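Local coordinates for YjbQ family protein (Sulfolobus tokodaii, PDB 1VE0) that is of unknown function but binds zinc and assembles from three copies of a small alpha+beta chain of the YjbQ (UPF0047) family, at residues I21-Q24 with V25-A28; L62-A65 with K66-V69; A91-G94 with N95-V99. All blocks are in the same frame, centred on the assembly; numbering follows the deposited sequence.

Contact 1: residues I21-Q24 with V25-A28; sequences ITEQ and VSEA
Ser-26 turns its hydroxyl back on the carbonyl of Glu-23, one turn earlier in the short helix 22-28, for which Ile-21 is the N-cap residue. The bond from OG of Ser-26 to O of Glu-23 is short, 2.6 Å, and the hydroxyl donates. A chi1 of 60° tucks OG in over the backbone, within range of that carbonyl. N of Glu-27 donates to the same oxygen, Glu-23 O, at 3.2 Å and from the same face of the carbonyl plane, so two donors share one acceptor. The regular helical bonds frame this pair: N of Val-25 reaches O of Ile-21, N of Ser-26 reaches O of Thr-22, and N of Ala-28 reaches O of Gln-24.

On the buried side, Val-25 and Ile-21 meet loosely through their methyls and pack against Ile-114, while Val-25 also touches Phe-8 and Val-129. The helix thus lies against the five-stranded sheet through Phe-8 and Val-129 and the three-stranded sheet through Ile-114. Thr-22 ties the first turn to its surroundings, OG1 being hydrogen-bonded to OD1 of Asp-20 and N of Ile-114. CG2 of Val-25 comes to 3.5 Å from O of Ile-21.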
loop_
_atom_site.group_PDB
_atom_site.type_symbol
_atom_site.label_atom_id
_atom_site.label_comp_id
_atom_site.label_asym_id
_atom_site.label_seq_id
_atom_site.Cartn_x
_atom_site.Cartn_y
_atom_site.Cartn_z
ATOM N N ILE A 21 9.430 13.801 5.615
ATOM C CA ILE A 21 9.785 13.379 6.965
ATOM C C ILE A 21 10.966 12.421 7.014
ATOM O O ILE A 21 11.217 11.791 8.033
ATOM C CB ILE A 21 8.572 12.715 7.682
ATOM C CG1 ILE A 21 8.039 11.539 6.846
ATOM C CG2 ILE A 21 7.469 13.746 7.880
ATOM C CD1 ILE A 21 6.956 10.721 7.554
ATOM N N THR A 22 11.698 12.326 5.909
ATOM C CA THR A 22 12.841 11.420 5.823
ATOM C C THR A 22 13.852 11.549 6.967
ATOM O O THR A 22 14.269 10.549 7.549
ATOM C CB THR A 22 13.601 11.624 4.507
ATOM O OG1 THR A 22 12.670 11.699 3.418
ATOM C CG2 THR A 22 14.560 10.464 4.268
ATOM N N GLU A 23 14.257 12.772 7.286
ATOM C CA GLU A 23 15.239 12.965 8.354
ATOM C C GLU A 23 14.759 12.428 9.701
ATOM O O GLU A 23 15.528 11.780 10.430
ATOM C CB GLU A 23 15.609 14.451 8.484
ATOM C CG GLU A 23 16.101 15.079 7.187
ATOM C CD GLU A 23 17.334 14.377 6.621
ATOM O OE1 GLU A 23 17.614 14.535 5.407
ATOM O OE2 GLU A 23 18.030 13.675 7.393
ATOM N N GLN A 24 13.499 12.692 10.039
ATOM C CA GLN A 24 12.951 12.215 11.306
ATOM C C GLN A 24 12.890 10.697 11.314
ATOM O O GLN A 24 13.097 10.067 12.354
ATOM C CB GLN A 24 11.546 12.782 11.560
ATOM C CG GLN A 24 11.481 14.307 11.649
ATOM C CD GLN A 24 11.112 14.954 10.321
ATOM O OE1 GLN A 24 11.770 14.740 9.297
ATOM N NE2 GLN A 24 10.054 15.753 10.334
ATOM N N VAL A 25 12.601 10.095 10.162
ATOM C CA VAL A 25 12.563 8.641 10.121
ATOM C C VAL A 25 13.976 8.059 10.261
ATOM O O VAL A 25 14.152 7.021 10.903
ATOM C CB VAL A 25 11.915 8.094 8.816
ATOM C CG1 VAL A 25 12.011 6.572 8.798
ATOM C CG2 VAL A 25 10.442 8.487 8.754
ATOM N N SER A 26 14.984 8.713 9.680
ATOM C CA SER A 26 16.342 8.179 9.798
ATOM C C SER A 26 16.786 8.167 11.259
ATOM O O SER A 26 17.540 7.289 11.678
ATOM C CB SER A 26 17.340 8.967 8.925
ATOM O OG SER A 26 17.394 10.331 9.288
ATOM N N GLU A 27 16.312 9.125 12.053
ATOM C CA GLU A 27 16.666 9.149 13.472
ATOM C C GLU A 27 15.916 8.045 14.218
ATOM O O GLU A 27 16.479 7.365 15.083
ATOM C CB GLU A 27 16.308 10.506 14.100
ATOM C CG GLU A 27 17.131 11.653 13.575
ATOM C CD GLU A 27 18.599 11.524 13.936
ATOM O OE1 GLU A 27 19.437 12.157 13.257
ATOM O OE2 GLU A 27 18.919 10.797 14.904
ATOM N N ALA A 28 14.643 7.859 13.867
ATOM C CA ALA A 28 13.810 6.861 14.521
ATOM C C ALA A 28 14.216 5.394 14.328
ATOM O O ALA A 28 13.827 4.538 15.128
ATOM C CB ALA A 28 12.347 7.062 14.110
#

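Contact 2: residues L62-A65 with K66-V69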
loop_
_atom_site.group_PDB
_atom_site.type_symbol
_atom_site.label_atom_id
_atom_site.label_comp_id
_atom_site.label_asym_id
_atom_site.label_seq_id
_atom_site.Cartn_x
_atom_site.Cartn_y
_atom_site.Cartn_z
ATOM N N LEU A 62 -0.982 16.598 -3.839
ATOM C CA LEU A 62 -2.165 17.166 -3.208
ATOM C C LEU A 62 -3.225 17.560 -4.228
ATOM O O LEU A 62 -4.397 17.225 -4.069
ATOM C CB LEU A 62 -1.767 18.383 -2.369
ATOM C CG LEU A 62 -0.681 18.054 -1.342
ATOM C CD1 LEU A 62 -0.253 19.324 -0.624
ATOM C CD2 LEU A 62 -1.218 17.016 -0.364
ATOM N N ASN A 63 -2.816 18.259 -5.280
ATOM C CA ASN A 63 -3.767 18.672 -6.306
ATOM C C ASN A 63 -4.407 17.502 -7.042
ATOM O O ASN A 63 -5.582 17.559 -7.413
ATOM C CB ASN A 63 -3.102 19.625 -7.305
ATOM C CG ASN A 63 -2.752 20.955 -6.676
ATOM O OD1 ASN A 63 -3.490 21.457 -5.823
ATOM N ND2 ASN A 63 -1.635 21.545 -7.099
ATOM N N TRP A 64 -3.654 16.431 -7.264
ATOM C CA TRP A 64 -4.243 15.289 -7.944
ATOM C C TRP A 64 -5.097 14.483 -6.984
ATOM O O TRP A 64 -6.072 13.851 -7.384
ATOM C CB TRP A 64 -3.165 14.437 -8.605
ATOM C CG TRP A 64 -2.805 15.025 -9.919
ATOM C CD1 TRP A 64 -1.882 16.003 -10.159
ATOM C CD2 TRP A 64 -3.492 14.808 -11.156
ATOM N NE1 TRP A 64 -1.960 16.417 -11.474
ATOM C CE2 TRP A 64 -2.941 15.700 -12.105
ATOM C CE3 TRP A 64 -4.528 13.950 -11.553
ATOM C CZ2 TRP A 64 -3.391 15.758 -13.424
ATOM C CZ3 TRP A 64 -4.974 14.007 -12.869
ATOM C CH2 TRP A 64 -4.407 14.906 -13.787
ATOM N N ALA A 65 -4.744 14.523 -5.705
ATOM C CA ALA A 65 -5.545 13.828 -4.713
ATOM C C ALA A 65 -6.901 14.531 -4.750
ATOM O O ALA A 65 -7.953 13.888 -4.749
ATOM C CB ALA A 65 -4.916 13.966 -3.336
ATOM N N LYS A 66 -6.868 15.860 -4.793
ATOM C CA LYS A 66 -8.101 16.642 -4.843
ATOM C C LYS A 66 -8.902 16.355 -6.109
ATOM O O LYS A 66 -10.133 16.377 -6.085
ATOM C CB LYS A 66 -7.802 18.145 -4.758
ATOM C CG LYS A 66 -7.420 18.607 -3.366
ATOM C CD LYS A 66 -7.505 20.123 -3.202
ATOM C CE LYS A 66 -6.463 20.835 -4.028
ATOM N NZ LYS A 66 -6.413 22.289 -3.714
ATOM N N LYS A 67 -8.207 16.086 -7.211
ATOM C CA LYS A 67 -8.887 15.802 -8.473
ATOM C C LYS A 67 -9.574 14.444 -8.434
ATOM O O LYS A 67 -10.675 14.278 -8.954
ATOM C CB LYS A 67 -7.903 15.811 -9.646
ATOM C CG LYS A 67 -7.292 17.153 -9.986
ATOM C CD LYS A 67 -6.490 17.047 -11.287
ATOM C CE LYS A 67 -5.906 18.386 -11.707
ATOM N NZ LYS A 67 -4.974 18.930 -10.686
ATOM N N LEU A 68 -8.914 13.469 -7.822
ATOM C CA LEU A 68 -9.462 12.125 -7.737
ATOM C C LEU A 68 -10.634 12.027 -6.775
ATOM O O LEU A 68 -11.629 11.361 -7.061
ATOM C CB LEU A 68 -8.363 11.157 -7.316
ATOM C CG LEU A 68 -7.172 11.139 -8.276
ATOM C CD1 LEU A 68 -6.005 10.378 -7.650
ATOM C CD2 LEU A 68 -7.612 10.487 -9.586
ATOM N N VAL A 69 -10.514 12.691 -5.631
ATOM C CA VAL A 69 -11.570 12.675 -4.622
ATOM C C VAL A 69 -11.823 14.109 -4.136
ATOM O O VAL A 69 -11.333 14.516 -3.091
ATOM C CB VAL A 69 -11.169 11.792 -3.424
ATOM C CG1 VAL A 69 -12.365 11.600 -2.498
ATOM C CG2 VAL A 69 -10.653 10.447 -3.929
HETATM O O HOH W 1 -6.691 19.974 -7.845
HETATM O O HOH W 2 -8.989 14.425 -1.794
#
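Successive i to i+4 bonds carry the last turns of helix 55-68, from N of Lys-66 on O of Leu-62 to N of Val-69 on O of Ala-65, before Val-69 leaves helical angles. The main side-chain contact is between Lys-67 and Trp-64, three residues apart. The extended lysine chain brings CD over one face of the indole: CD stands 3.6 Å from the centroid of the six-membered ring, 7° off its normal, a CH-pi contact. A bend at chi4 (61°) then brings NZ over the other ring, 4.1 Å from the centroid of the five-membered ring of Trp-64, in a cation-pi contact. A water that donates to O of Asn-63 at 2.7 Å also receives a weak bond from NZ of Lys-67.

Alongside, Lys-66 and Asn-63 point the same way, CE of Lys-66 lying 3.5 Å from OD1 of Asn-63; Lys-66 also has a cation-pi partner in Phe-16. At the helix end a second water donates to O of Val-69 and weakly to O of Ala-65.

The indole also belongs to a subunit interface: its NE1 is bonded to O of Glu-74 of the second subunit, and its ring stacks with Phe-75 of that subunit. Lys-67 places aliphatic carbon and positive charge on an aromatic whose N-H is already engaged, and its ammonium probably draws some stabilisation from the indole pi electrons.

Contact 3: residues A91-G94 with N95-V99; sequences AIIG and NSRVV
With CG anti to its own carbonyl carbon (chi1 -77°) and a bend at chi2 (-66°), the Arg-97 side chain turns out of its strand and back toward the end of the preceding helix, where it meets Ile-93. The guanidinium arrives end-on, with NH1 and NH2 both donating to the one carbonyl oxygen: NH1 of Arg-97 lies 2.9 Å and NH2 3.0 Å from O of Ile-93. That oxygen sits almost exactly in the guanidinium plane, while the two nitrogens approach from one face of the carbonyl, tilted 32 to 33° from its plane. NH1 of Arg-97 donates as well to O of Ser-96 at 2.8 Å, so the carbonyls of Ile-93 and Ser-96 help to fix the rotation of the group. The side chains of Ile-93 and Arg-97 cross at about a right angle, CG2 of Ile-93 resting 3.6 Å from NH2 of Arg-97.

This is a helix-to-strand connection, in which helix 84-93 gives way through Gly-94 and Asn-95 to strand 96-102 of the five-stranded antiparallel sheet. Gly-94 has a positive phi, and a CB there would press against the carbonyl oxygen of Ile-93 and lie only 3.1 Å from NH1 of Arg-97. Beyond the turn, Asn-95 donates through ND2 to O of Val-41, tying it to the neighbouring strand. An alanine in place of Arg-97 would remove both donors from O of Ile-93 and would probably leave this buried carbonyl without its mate and the turn less firmly held.

The arginine also reaches across the trimer: its NH2 is hydrogen-bonded to O of Ala-91 of the second subunit, and O of Ala-91 in turn accepts NH2 of Arg-97 of the third subunit.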
loop_
_atom_site.group_PDB
_atom_site.type_symbol
_atom_site.label_atom_id
_atom_site.label_comp_id
_atom_site.label_asym_id
_atom_site.label_seq_id
_atom_site.Cartn_x
_atom_site.Cartn_y
_atom_site.Cartn_z
ATOM N N ALA A 91 -7.356 6.086 2.608
ATOM C CA ALA A 91 -7.547 4.638 2.662
ATOM C C ALA A 91 -6.953 4.003 1.413
ATOM O O ALA A 91 -6.317 2.950 1.473
ATOM C CB ALA A 91 -9.030 4.302 2.765
ATOM N N ILE A 92 -7.164 4.649 0.277
ATOM C CA ILE A 92 -6.644 4.137 -0.980
ATOM C C ILE A 92 -5.107 4.151 -1.015
ATOM O O ILE A 92 -4.473 3.142 -1.363
ATOM C CB ILE A 92 -7.216 4.956 -2.166
ATOM C CG1 ILE A 92 -8.732 4.734 -2.224
ATOM C CG2 ILE A 92 -6.541 4.532 -3.491
ATOM C CD1 ILE A 92 -9.481 5.644 -3.202
ATOM N N ILE A 93 -4.508 5.275 -0.631
ATOM C CA ILE A 93 -3.042 5.391 -0.638
ATOM C C ILE A 93 -2.413 4.479 0.413
ATOM O O ILE A 93 -1.412 3.797 0.149
ATOM C CB ILE A 93 -2.602 6.860 -0.385
ATOM C CG1 ILE A 93 -3.121 7.746 -1.523
ATOM C CG2 ILE A 93 -1.082 6.957 -0.297
ATOM C CD1 ILE A 93 -2.899 9.248 -1.289
ATOM N N GLY A 94 -3.019 4.449 1.596
ATOM C CA GLY A 94 -2.502 3.622 2.668
ATOM C C GLY A 94 -1.914 4.449 3.799
ATOM O O GLY A 94 -1.423 5.562 3.588
ATOM N N ASN A 95 -1.933 3.895 5.004
ATOM C CA ASN A 95 -1.420 4.616 6.164
ATOM C C ASN A 95 -0.004 4.210 6.527
ATOM O O ASN A 95 0.498 4.602 7.578
ATOM C CB ASN A 95 -2.326 4.382 7.365
ATOM C CG ASN A 95 -2.289 2.950 7.831
ATOM O OD1 ASN A 95 -2.503 2.025 7.047
ATOM N ND2 ASN A 95 -2.006 2.754 9.118
ATOM N N SER A 96 0.637 3.419 5.671
ATOM C CA SER A 96 2.000 3.005 5.935
ATOM C C SER A 96 2.759 2.703 4.655
ATOM O O SER A 96 2.165 2.513 3.592
ATOM C CB SER A 96 2.033 1.751 6.824
ATOM O OG SER A 96 1.534 0.612 6.127
ATOM N N ARG A 97 4.079 2.669 4.787
ATOM C CA ARG A 97 4.994 2.350 3.699
ATOM C C ARG A 97 6.198 1.675 4.358
ATOM O O ARG A 97 6.504 1.954 5.519
ATOM C CB ARG A 97 5.454 3.624 2.970
ATOM C CG ARG A 97 4.420 4.206 2.014
ATOM C CD ARG A 97 4.187 3.256 0.848
ATOM N NE ARG A 97 3.299 3.830 -0.161
ATOM C CZ ARG A 97 1.972 3.853 -0.069
ATOM N NH1 ARG A 97 1.363 3.338 0.999
ATOM N NH2 ARG A 97 1.248 4.357 -1.068
ATOM N N VAL A 98 6.865 0.783 3.635
ATOM C CA VAL A 98 8.037 0.126 4.186
ATOM C C VAL A 98 9.292 0.692 3.539
ATOM O O VAL A 98 9.286 1.068 2.367
ATOM C CB VAL A 98 8.006 -1.398 3.957
ATOM C CG1 VAL A 98 6.812 -2.003 4.671
ATOM C CG2 VAL A 98 7.928 -1.699 2.488
ATOM N N VAL A 99 10.361 0.783 4.320
ATOM C CA VAL A 99 11.628 1.273 3.801
ATOM C C VAL A 99 12.668 0.302 4.333
ATOM O O VAL A 99 12.704 0.004 5.523
ATOM C CB VAL A 99 11.949 2.713 4.282
ATOM C CG1 VAL A 99 13.248 3.194 3.646
ATOM C CG2 VAL A 99 10.825 3.653 3.895
#

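In the fold
The three contacts follow one another along the chain, each on a continuous stretch. Contact 1 forms helix 22-28, contact 2 ends helix 55-68, and contact 3 carries the next helix, 84-93, into strand 96-102. The centres of contacts 1 and 2 are about 26 Å apart, on opposite sides of the chain's centre, while the centre of contact 3 lies about 17 Å from each. None touches another, but Ala-65 and Val-69 of contact 2 pack on helix 84-93. Neighbouring subunits meet contacts 2 and 3 and leave contact 1 untouched: helix 22-28 packs within its own chain, whereas contacts 2 and 3 take part in the subunit interfaces. Helix 84-93 also carries His-87, a zinc ligand.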